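Protein (merozoite surface protein 1) (Plasmodium cynomolgi, PDB 1B9W) probably takes part in merozoite binding to and invasion of host erythrocytes and in egress from them, this piece being its two C-terminal EGF-like domains. Local coordinates at residues C7-V12 and C18-D23. Sequence-based numbering, arbitrary orientation.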
# COMPACT_ATOMS: atom_id res chain seq x y z
N CYS A 7 -6.06 -2.34 -11.50
CA CYS A 7 -6.49 -3.74 -11.46
C CYS A 7 -7.77 -3.91 -12.32
O CYS A 7 -8.61 -3.03 -12.27
CB CYS A 7 -6.81 -4.01 -9.96
SG CYS A 7 -5.13 -4.15 -9.22
N ILE A 8 -7.83 -5.06 -12.98
CA ILE A 8 -9.02 -5.36 -13.80
C ILE A 8 -9.51 -6.74 -13.52
O ILE A 8 -10.62 -7.11 -13.95
CB ILE A 8 -8.65 -5.24 -15.32
CG1 ILE A 8 -7.43 -6.06 -15.66
CG2 ILE A 8 -8.49 -3.74 -15.58
CD1 ILE A 8 -7.09 -6.11 -17.17
N ASP A 9 -8.79 -7.54 -12.72
CA ASP A 9 -9.24 -8.88 -12.44
C ASP A 9 -9.78 -9.08 -11.01
O ASP A 9 -10.39 -10.09 -10.74
CB ASP A 9 -8.11 -9.90 -12.63
CG ASP A 9 -7.71 -10.11 -14.09
OD1 ASP A 9 -8.64 -10.09 -14.91
OD2 ASP A 9 -6.51 -10.33 -14.36
N THR A 10 -9.45 -8.15 -10.14
CA THR A 10 -9.75 -8.36 -8.70
C THR A 10 -10.87 -7.46 -8.26
O THR A 10 -10.93 -6.27 -8.54
CB THR A 10 -8.45 -7.94 -7.94
OG1 THR A 10 -7.41 -8.80 -8.39
CG2 THR A 10 -8.67 -8.12 -6.42
N ASN A 11 -11.80 -8.01 -7.47
CA ASN A 11 -12.82 -7.17 -6.85
C ASN A 11 -12.17 -6.62 -5.54
O ASN A 11 -11.96 -7.47 -4.68
CB ASN A 11 -14.01 -8.06 -6.50
CG ASN A 11 -15.20 -7.33 -5.94
OD1 ASN A 11 -15.22 -6.11 -5.85
ND2 ASN A 11 -16.24 -8.07 -5.55
N VAL A 12 -11.73 -5.41 -5.59
CA VAL A 12 -10.84 -4.90 -4.50
C VAL A 12 -11.67 -4.58 -3.26
O VAL A 12 -12.69 -3.92 -3.29
CB VAL A 12 -10.18 -3.63 -5.01
CG1 VAL A 12 -9.21 -3.00 -4.03
CG2 VAL A 12 -9.43 -3.93 -6.33
N CYS A 18 -5.06 -1.14 -5.25
CA CYS A 18 -4.66 -2.37 -5.92
C CYS A 18 -3.72 -1.97 -7.09
O CYS A 18 -3.91 -0.89 -7.63
CB CYS A 18 -5.90 -3.08 -6.51
SG CYS A 18 -5.64 -4.66 -7.27
N TYR A 19 -2.73 -2.78 -7.30
CA TYR A 19 -1.75 -2.58 -8.35
C TYR A 19 -1.64 -3.82 -9.22
O TYR A 19 -1.53 -4.94 -8.75
CB TYR A 19 -0.37 -2.29 -7.78
CG TYR A 19 0.67 -1.78 -8.75
CD1 TYR A 19 0.79 -0.43 -9.03
CD2 TYR A 19 1.52 -2.70 -9.36
CE1 TYR A 19 1.75 0.05 -9.92
CE2 TYR A 19 2.49 -2.21 -10.23
CZ TYR A 19 2.60 -0.88 -10.50
OH TYR A 19 3.56 -0.44 -11.39
N ARG A 20 -1.65 -3.61 -10.58
CA ARG A 20 -1.50 -4.79 -11.46
C ARG A 20 -0.10 -4.77 -12.08
O ARG A 20 0.35 -3.73 -12.59
CB ARG A 20 -2.50 -4.64 -12.67
CG ARG A 20 -2.23 -5.81 -13.68
CD ARG A 20 -3.26 -5.52 -14.84
NE ARG A 20 -3.18 -6.66 -15.77
CZ ARG A 20 -3.85 -7.77 -15.74
NH1 ARG A 20 -4.72 -8.10 -14.78
NH2 ARG A 20 -3.58 -8.70 -16.66
N TYR A 21 0.72 -5.79 -11.83
CA TYR A 21 2.10 -5.78 -12.20
C TYR A 21 2.26 -6.19 -13.70
O TYR A 21 1.32 -6.78 -14.22
CB TYR A 21 2.83 -6.83 -11.37
CG TYR A 21 2.88 -6.41 -9.88
CD1 TYR A 21 3.88 -5.53 -9.47
CD2 TYR A 21 1.97 -6.93 -8.98
CE1 TYR A 21 3.96 -5.17 -8.11
CE2 TYR A 21 2.05 -6.57 -7.63
CZ TYR A 21 3.05 -5.70 -7.22
OH TYR A 21 3.13 -5.38 -5.87
N LEU A 22 3.49 -6.07 -14.17
CA LEU A 22 3.83 -6.50 -15.53
C LEU A 22 3.58 -7.97 -15.81
O LEU A 22 3.49 -8.31 -17.01
CB LEU A 22 5.36 -6.27 -15.72
CG LEU A 22 5.76 -5.09 -16.57
CD1 LEU A 22 4.75 -3.96 -16.41
CD2 LEU A 22 7.18 -4.63 -16.27
N ASP A 23 3.57 -8.88 -14.84
CA ASP A 23 3.39 -10.30 -15.03
C ASP A 23 1.92 -10.70 -15.05
O ASP A 23 1.57 -11.88 -15.15
CB ASP A 23 4.14 -11.13 -13.99
CG ASP A 23 3.69 -10.79 -12.56
OD1 ASP A 23 2.79 -9.95 -12.38
OD2 ASP A 23 4.24 -11.42 -11.64
O HOH W 1 -6.12 -0.48 -9.29
O HOH W 2 -5.65 -10.81 -16.86
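The disulfide C7–C18 and the salt bridge D9–R20 pin the N-terminal loop 7-12 onto strand 16-20 at the surface of the first EGF-like domain. The sulfurs are joined at 2.1 Å from C7 SG to C18 SG. On the strand, C18 SG stands anti to its own backbone N (chi1 -176°), which sends it out to the loop. V12 packs against the same cysteine, its CG2 lying 3.6 Å from C18 CB. Near the bridge, one water accepts from C7 N and donates to C18 O, a second, indirect tie between loop and strand.

Two residues further along, R20 reaches across to the loop, its chain extended as far as NE and the guanidinium then turned across it, and NH1 donates to D9 OD2 at 2.9 Å. The bond is fairly straight (158°) and lies in the guanidinium plane; it meets D9 OD2 from above the carboxylate plane, and the two flat groups are turned 70° apart. A second water receives a bond from R20 NH2 and gives one to D9 OD2, linking that oxygen and both terminal nitrogens in one ring. I8 covers one guanidinium face, with CD1 centred 3.8 Å above it. E26, on the antiparallel strand 26-30, is a second carboxylate for R20 NH1 and also accepts from the backbone N of I8 and D9; the arginine charge is therefore shared between two acids and probably eases their closeness. A cystine clasping the N-terminal loop to the first strand of a two-stranded antiparallel hairpin is a hallmark of the small, disulfide-rich EGF fold.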